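PDB 5A9C: polyhedrin from Antheraea mylitta cypovirus 4, which probably packs into the crystalline polyhedra, the insect-virus occlusion bodies of this cypovirus, here in a form from which one domain has been deleted. Local coordinates for residues Leu62-Trp68 with His143-Leu149; Arg94-Glu98 with Trp116-Cys122. One frame throughout, in Å; residues are numbered along the deposited sequence.

Interaction 1: Leu62-Trp68 with His143-Leu149; sequences LKVFLNW and HNTVKVL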
loop_
_atom_site.group_PDB
_atom_site.type_symbol
_atom_site.label_atom_id
_atom_site.label_comp_id
_atom_site.label_asym_id
_atom_site.label_seq_id
_atom_site.Cartn_x
_atom_site.Cartn_y
_atom_site.Cartn_z
ATOM N N LEU A 62 -5.129 10.422 0.028
ATOM C CA LEU A 62 -5.646 9.122 0.407
ATOM C C LEU A 62 -6.345 8.470 -0.776
ATOM O O LEU A 62 -7.243 9.059 -1.377
ATOM C CB LEU A 62 -6.625 9.263 1.574
ATOM C CG LEU A 62 -7.390 8.001 1.979
ATOM C CD1 LEU A 62 -6.458 6.978 2.615
ATOM C CD2 LEU A 62 -8.527 8.352 2.926
ATOM N N LYS A 63 -5.912 7.259 -1.111
ATOM C CA LYS A 63 -6.585 6.431 -2.102
ATOM C C LYS A 63 -7.087 5.167 -1.419
ATOM O O LYS A 63 -6.297 4.389 -0.884
ATOM C CB LYS A 63 -5.627 6.065 -3.241
ATOM C CG LYS A 63 -5.096 7.256 -4.016
ATOM C CD LYS A 63 -4.049 6.826 -5.032
ATOM C CE LYS A 63 -2.907 6.083 -4.355
ATOM N NZ LYS A 63 -1.860 5.663 -5.323
ATOM N N VAL A 64 -8.400 4.965 -1.426
ATOM C CA VAL A 64 -8.984 3.826 -0.730
ATOM C C VAL A 64 -9.744 2.900 -1.665
ATOM O O VAL A 64 -10.498 3.352 -2.521
ATOM C CB VAL A 64 -9.959 4.281 0.379
ATOM C CG1 VAL A 64 -10.641 3.075 1.012
ATOM C CG2 VAL A 64 -9.226 5.090 1.424
ATOM N N PHE A 65 -9.526 1.601 -1.499
ATOM C CA PHE A 65 -10.391 0.594 -2.097
ATOM C C PHE A 65 -10.751 -0.431 -1.040
ATOM O O PHE A 65 -9.898 -1.183 -0.571
ATOM C CB PHE A 65 -9.732 -0.100 -3.292
ATOM C CG PHE A 65 -10.519 -1.283 -3.811
ATOM C CD1 PHE A 65 -11.669 -1.095 -4.557
ATOM C CD2 PHE A 65 -10.112 -2.582 -3.539
ATOM C CE1 PHE A 65 -12.398 -2.175 -5.030
ATOM C CE2 PHE A 65 -10.836 -3.667 -4.013
ATOM C CZ PHE A 65 -11.979 -3.463 -4.759
ATOM N N LEU A 66 -12.019 -0.439 -0.650
ATOM C CA LEU A 66 -12.508 -1.422 0.299
ATOM C C LEU A 66 -13.134 -2.577 -0.468
ATOM O O LEU A 66 -14.130 -2.396 -1.171
ATOM C CB LEU A 66 -13.524 -0.782 1.248
ATOM C CG LEU A 66 -12.942 0.335 2.125
ATOM C CD1 LEU A 66 -14.039 1.121 2.834
ATOM C CD2 LEU A 66 -11.935 -0.229 3.125
ATOM N N ASN A 67 -12.538 -3.760 -0.354
ATOM C CA ASN A 67 -13.055 -4.928 -1.057
ATOM C C ASN A 67 -14.275 -5.499 -0.346
ATOM O O ASN A 67 -14.567 -5.132 0.796
ATOM C CB ASN A 67 -11.974 -6.000 -1.228
ATOM C CG ASN A 67 -11.484 -6.549 0.094
ATOM O OD1 ASN A 67 -12.252 -7.132 0.854
ATOM N ND2 ASN A 67 -10.197 -6.372 0.371
ATOM N N TRP A 68 -14.986 -6.396 -1.020
ATOM C CA TRP A 68 -16.266 -6.880 -0.515
ATOM C C TRP A 68 -16.138 -7.675 0.785
ATOM O O TRP A 68 -17.056 -7.683 1.605
ATOM C CB TRP A 68 -17.000 -7.699 -1.585
ATOM C CG TRP A 68 -16.371 -9.021 -1.885
ATOM C CD1 TRP A 68 -15.396 -9.276 -2.804
ATOM C CD2 TRP A 68 -16.678 -10.274 -1.265
ATOM N NE1 TRP A 68 -15.074 -10.613 -2.794
ATOM C CE2 TRP A 68 -15.847 -11.247 -1.857
ATOM C CE3 TRP A 68 -17.574 -10.669 -0.267
ATOM C CZ2 TRP A 68 -15.885 -12.590 -1.483
ATOM C CZ3 TRP A 68 -17.610 -12.002 0.104
ATOM C CH2 TRP A 68 -16.771 -12.946 -0.503
ATOM N N HIS A 143 -22.061 -7.111 -2.617
ATOM C CA HIS A 143 -20.828 -7.249 -3.389
ATOM C C HIS A 143 -20.279 -5.945 -3.969
ATOM O O HIS A 143 -19.189 -5.933 -4.545
ATOM C CB HIS A 143 -20.978 -8.314 -4.478
ATOM C CG HIS A 143 -21.159 -9.699 -3.941
ATOM N ND1 HIS A 143 -21.151 -9.978 -2.590
ATOM C CD2 HIS A 143 -21.351 -10.883 -4.567
ATOM C CE1 HIS A 143 -21.330 -11.274 -2.410
ATOM N NE2 HIS A 143 -21.455 -11.846 -3.594
ATOM N N ASN A 144 -21.025 -4.853 -3.825
ATOM C CA ASN A 144 -20.479 -3.537 -4.142
ATOM C C ASN A 144 -19.142 -3.360 -3.430
ATOM O O ASN A 144 -18.925 -3.926 -2.360
ATOM C CB ASN A 144 -21.433 -2.424 -3.696
ATOM C CG ASN A 144 -22.220 -1.821 -4.845
ATOM O OD1 ASN A 144 -23.396 -1.487 -4.697
ATOM N ND2 ASN A 144 -21.575 -1.671 -5.994
ATOM N N THR A 145 -18.242 -2.589 -4.028
ATOM C CA THR A 145 -17.028 -2.172 -3.337
ATOM C C THR A 145 -16.995 -0.653 -3.269
ATOM O O THR A 145 -17.776 0.014 -3.941
ATOM C CB THR A 145 -15.750 -2.707 -4.016
ATOM O OG1 THR A 145 -15.826 -2.490 -5.430
ATOM C CG2 THR A 145 -15.578 -4.197 -3.739
ATOM N N VAL A 146 -16.101 -0.110 -2.450
ATOM C CA VAL A 146 -16.041 1.332 -2.251
ATOM C C VAL A 146 -14.662 1.910 -2.562
ATOM O O VAL A 146 -13.640 1.381 -2.130
ATOM C CB VAL A 146 -16.434 1.714 -0.809
ATOM C CG1 VAL A 146 -16.269 3.210 -0.596
ATOM C CG2 VAL A 146 -17.865 1.271 -0.510
ATOM N N LYS A 147 -14.648 3.004 -3.317
ATOM C CA LYS A 147 -13.420 3.716 -3.644
ATOM C C LYS A 147 -13.533 5.154 -3.172
ATOM O O LYS A 147 -14.552 5.805 -3.399
ATOM C CB LYS A 147 -13.173 3.692 -5.152
ATOM C CG LYS A 147 -12.787 2.336 -5.703
ATOM C CD LYS A 147 -12.892 2.308 -7.222
ATOM C CE LYS A 147 -12.080 3.419 -7.873
ATOM N NZ LYS A 147 -12.333 3.476 -9.343
ATOM N N VAL A 148 -12.495 5.644 -2.501
ATOM C CA VAL A 148 -12.479 7.032 -2.048
ATOM C C VAL A 148 -11.169 7.711 -2.428
ATOM O O VAL A 148 -10.097 7.113 -2.327
ATOM C CB VAL A 148 -12.674 7.142 -0.524
ATOM C CG1 VAL A 148 -12.703 8.605 -0.091
ATOM C CG2 VAL A 148 -13.952 6.432 -0.096
ATOM N N LEU A 149 -11.269 8.957 -2.876
ATOM C CA LEU A 149 -10.097 9.783 -3.134
ATOM C C LEU A 149 -10.215 11.120 -2.414
ATOM O O LEU A 149 -11.217 11.821 -2.544
ATOM C CB LEU A 149 -9.922 10.033 -4.631
ATOM C CG LEU A 149 -8.851 11.070 -4.984
ATOM C CD1 LEU A 149 -7.472 10.586 -4.570
ATOM C CD2 LEU A 149 -8.876 11.399 -6.466
#
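The ring of Phe65 meets the opposite strand with one edge: CG of Lys147 lies at that edge, near the ring plane, 3.8 Å from Phe65 CD1. Further round the rim Thr145 comes in obliquely, its OG1 and CB both 3.5 Å from Phe65 CE1, while the backbone N of Asn67 sits over one face, offset toward the rim. In Phe65, CG anti to the backbone N (chi1 172°) points the ring's CD1-CE1 edge at Lys147 and Thr145. At the end of the pair the six-membered ring of Trp68 and the imidazole of His143 meet obliquely, centroids 5.3 Å apart and planes at 50°. His143 ND1 and Trp68 N are buried here with no polar partner in the model.

Phe65 and Lys147 are themselves a non-hydrogen-bonded pair in the antiparallel pairing of strands 61-66 and 145-151, an outer and the central strand of a three-stranded sheet; the Trp68-His143 contact lies beyond its end. Val64 and Val148 form one hydrogen-bonded pair, Leu66 and Val146 the next. Val64 N to Val148 O spans 2.9 Å; Val146 N to Leu66 O is longer, at 3.3 Å, but nearly straight (168°). Lys147 CA adds a short C-H...O contact to Val64 O, at 3.2 Å.

Val64, Leu66, Val146 and Val148 share one face of the sheet, where Leu66 also packs on Phe54 and Tyr56 of strand 51-58. On the other face, CG of Lys63 lies alongside CD1 of Leu149, 4.1 Å away, and Lys63 NZ is hydrogen-bonded to Leu170 O and Asn173 O of the second subunit. Thr145 OG1, pressed against Phe65, is hydrogen-bonded to Asn101 O and Thr100 OG1, and Lys147 NZ turns away to Ala115 O and Glu98.

Interaction 2: Arg94-Glu98 with Trp116-Cys122; sequences RARVE and WGPHVIC
Arg96 runs its side chain across the indole of Trp116. Its CB starts 3.7 Å from Val120 CG2; chi1 of 69° sets CG between the backbone N and carbonyl carbon, and CG reaches the benzo rim at CZ3 and CH2. CD then stands 3.5 Å from the centroid of the six-membered ring, over its face, a CH-pi contact. A bend at chi3 carries the guanidinium over the pyrrole part, where NH1 comes within 3.3 Å of Trp116 CD1. This cation-pi contact is not a flat stack: the planes are 67° apart, and the guanidinium turns an edge to the indole. NE is held by Arg94 O at 2.9 Å, with a weak bond from NH2 to the same oxygen.

Beside the indole, Glu98 OE1 accepts Gly117 N on its syn lone pair (2.9 Å), while OE2 pairs with Lys147 and Asn106. Val97 and Ile121 form a single antiparallel bridge, with Ile121 N 2.8 Å from Val97 O. The loop 116-122 thus lies along strand 96-100, an outermost strand of its sheet within this chain, whose other neighbour is strand 145-151. Val97 of the strand packs on strand 81-87, while from the loop Ile121 packs on strand 133-139 and Trp116 on Leu149 of strand 145-151.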
loop_
_atom_site.group_PDB
_atom_site.type_symbol
_atom_site.label_atom_id
_atom_site.label_comp_id
_atom_site.label_asym_id
_atom_site.label_seq_id
_atom_site.Cartn_x
_atom_site.Cartn_y
_atom_site.Cartn_z
ATOM N N ARG A 94 -11.917 17.949 -6.118
ATOM C CA ARG A 94 -11.426 16.647 -6.562
ATOM C C ARG A 94 -11.816 15.498 -5.632
ATOM O O ARG A 94 -11.642 14.331 -5.976
ATOM C CB ARG A 94 -9.906 16.678 -6.764
ATOM C CG ARG A 94 -9.463 17.505 -7.963
ATOM C CD ARG A 94 -7.956 17.448 -8.153
ATOM N NE ARG A 94 -7.520 18.231 -9.307
ATOM C CZ ARG A 94 -7.206 19.522 -9.258
ATOM N NH1 ARG A 94 -7.282 20.180 -8.109
ATOM N NH2 ARG A 94 -6.817 20.156 -10.356
ATOM N N ALA A 95 -12.342 15.825 -4.457
ATOM C CA ALA A 95 -12.793 14.798 -3.525
ATOM C C ALA A 95 -13.915 13.984 -4.162
ATOM O O ALA A 95 -14.829 14.547 -4.770
ATOM C CB ALA A 95 -13.260 15.426 -2.219
ATOM N N ARG A 96 -13.857 12.664 -4.023
ATOM C CA ARG A 96 -14.833 11.815 -4.701
ATOM C C ARG A 96 -14.984 10.423 -4.094
ATOM O O ARG A 96 -14.113 9.939 -3.368
ATOM C CB ARG A 96 -14.462 11.677 -6.178
ATOM C CG ARG A 96 -13.197 10.874 -6.407
ATOM C CD ARG A 96 -12.691 11.022 -7.829
ATOM N NE ARG A 96 -12.143 12.348 -8.079
ATOM C CZ ARG A 96 -11.521 12.696 -9.200
ATOM N NH1 ARG A 96 -11.366 11.812 -10.176
ATOM N NH2 ARG A 96 -11.048 13.927 -9.345
ATOM N N VAL A 97 -16.107 9.791 -4.416
ATOM C CA VAL A 97 -16.422 8.446 -3.971
ATOM C C VAL A 97 -17.158 7.752 -5.105
ATOM O O VAL A 97 -17.858 8.397 -5.886
ATOM C CB VAL A 97 -17.359 8.463 -2.731
ATOM C CG1 VAL A 97 -17.704 7.043 -2.289
ATOM C CG2 VAL A 97 -16.730 9.236 -1.584
ATOM N N GLU A 98 -16.993 6.444 -5.215
ATOM C CA GLU A 98 -17.867 5.675 -6.087
ATOM C C GLU A 98 -18.004 4.245 -5.594
ATOM O O GLU A 98 -17.093 3.700 -4.970
ATOM C CB GLU A 98 -17.408 5.733 -7.551
ATOM C CG GLU A 98 -16.248 4.826 -7.909
ATOM C CD GLU A 98 -15.855 4.950 -9.372
ATOM O OE1 GLU A 98 -16.423 5.815 -10.067
ATOM O OE2 GLU A 98 -14.981 4.182 -9.826
ATOM N N TRP A 116 -12.089 6.433 -12.897
ATOM C CA TRP A 116 -13.327 6.888 -12.269
ATOM C C TRP A 116 -14.473 6.881 -13.282
ATOM O O TRP A 116 -14.254 7.083 -14.477
ATOM C CB TRP A 116 -13.147 8.275 -11.648
ATOM C CG TRP A 116 -12.091 8.295 -10.585
ATOM C CD1 TRP A 116 -10.785 8.654 -10.735
ATOM C CD2 TRP A 116 -12.247 7.908 -9.214
ATOM N NE1 TRP A 116 -10.118 8.523 -9.540
ATOM C CE2 TRP A 116 -10.995 8.070 -8.589
ATOM C CE3 TRP A 116 -13.327 7.450 -8.451
ATOM C CZ2 TRP A 116 -10.790 7.789 -7.240
ATOM C CZ3 TRP A 116 -13.121 7.169 -7.112
ATOM C CH2 TRP A 116 -11.865 7.342 -6.520
ATOM N N GLY A 117 -15.687 6.637 -12.799
ATOM C CA GLY A 117 -16.845 6.509 -13.668
ATOM C C GLY A 117 -17.430 7.842 -14.089
ATOM O O GLY A 117 -17.127 8.874 -13.498
ATOM N N PRO A 118 -18.282 7.827 -15.126
ATOM C CA PRO A 118 -18.900 9.058 -15.637
ATOM C C PRO A 118 -19.851 9.717 -14.636
ATOM O O PRO A 118 -20.162 10.899 -14.789
ATOM C CB PRO A 118 -19.671 8.577 -16.874
ATOM C CG PRO A 118 -19.882 7.110 -16.652
ATOM C CD PRO A 118 -18.667 6.642 -15.911
ATOM N N HIS A 119 -20.304 8.972 -13.632
ATOM C CA HIS A 119 -21.210 9.528 -12.627
ATOM C C HIS A 119 -20.627 9.426 -11.221
ATOM O O HIS A 119 -21.357 9.212 -10.250
ATOM C CB HIS A 119 -22.577 8.837 -12.680
ATOM C CG HIS A 119 -23.154 8.736 -14.058
ATOM N ND1 HIS A 119 -23.840 9.770 -14.658
ATOM C CD2 HIS A 119 -23.141 7.723 -14.956
ATOM C CE1 HIS A 119 -24.224 9.399 -15.866
ATOM N NE2 HIS A 119 -23.812 8.160 -16.071
ATOM N N VAL A 120 -19.310 9.577 -11.117
ATOM C CA VAL A 120 -18.629 9.526 -9.829
ATOM C C VAL A 120 -19.269 10.503 -8.845
ATOM O O VAL A 120 -19.730 11.577 -9.235
ATOM C CB VAL A 120 -17.117 9.841 -9.977
ATOM C CG1 VAL A 120 -16.914 11.208 -10.615
ATOM C CG2 VAL A 120 -16.417 9.760 -8.624
ATOM N N ILE A 121 -19.312 10.116 -7.574
ATOM C CA ILE A 121 -19.909 10.946 -6.531
ATOM C C ILE A 121 -18.973 12.082 -6.134
ATOM O O ILE A 121 -17.874 11.847 -5.630
ATOM C CB ILE A 121 -20.268 10.107 -5.287
ATOM C CG1 ILE A 121 -21.195 8.957 -5.684
ATOM C CG2 ILE A 121 -20.919 10.976 -4.218
ATOM C CD1 ILE A 121 -21.524 8.013 -4.557
ATOM N N CYS A 122 -19.422 13.312 -6.362
ATOM C CA CYS A 122 -18.608 14.497 -6.119
ATOM C C CYS A 122 -19.457 15.770 -6.130
ATOM O O CYS A 122 -20.688 15.710 -6.125
ATOM C CB CYS A 122 -17.490 14.599 -7.165
ATOM S SG CYS A 122 -18.056 14.717 -8.891
#

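How the interactions relate
Interactions 1 and 2 have centres about 12 Å apart and share one antiparallel sheet, ordered 61-66, 145-151, 96-100. Interaction 1 joins an outer strand to the central one; interaction 2 joins the other outer strand to the loop leading toward strand 127-128. Along the chain, interaction 2 is nested inside the loop that interaction 1 closes. They touch directly: Lys147 NZ forms a salt bridge with Glu98 OE2 at 2.8 Å, and Leu149 CB packs on Trp116 CZ2 at 3.5 Å. Strand 145-151 thus connects both contacts, and residues of each also pack on the second subunit, so this part of the sheet borders a subunit interface of the three-chain assembly.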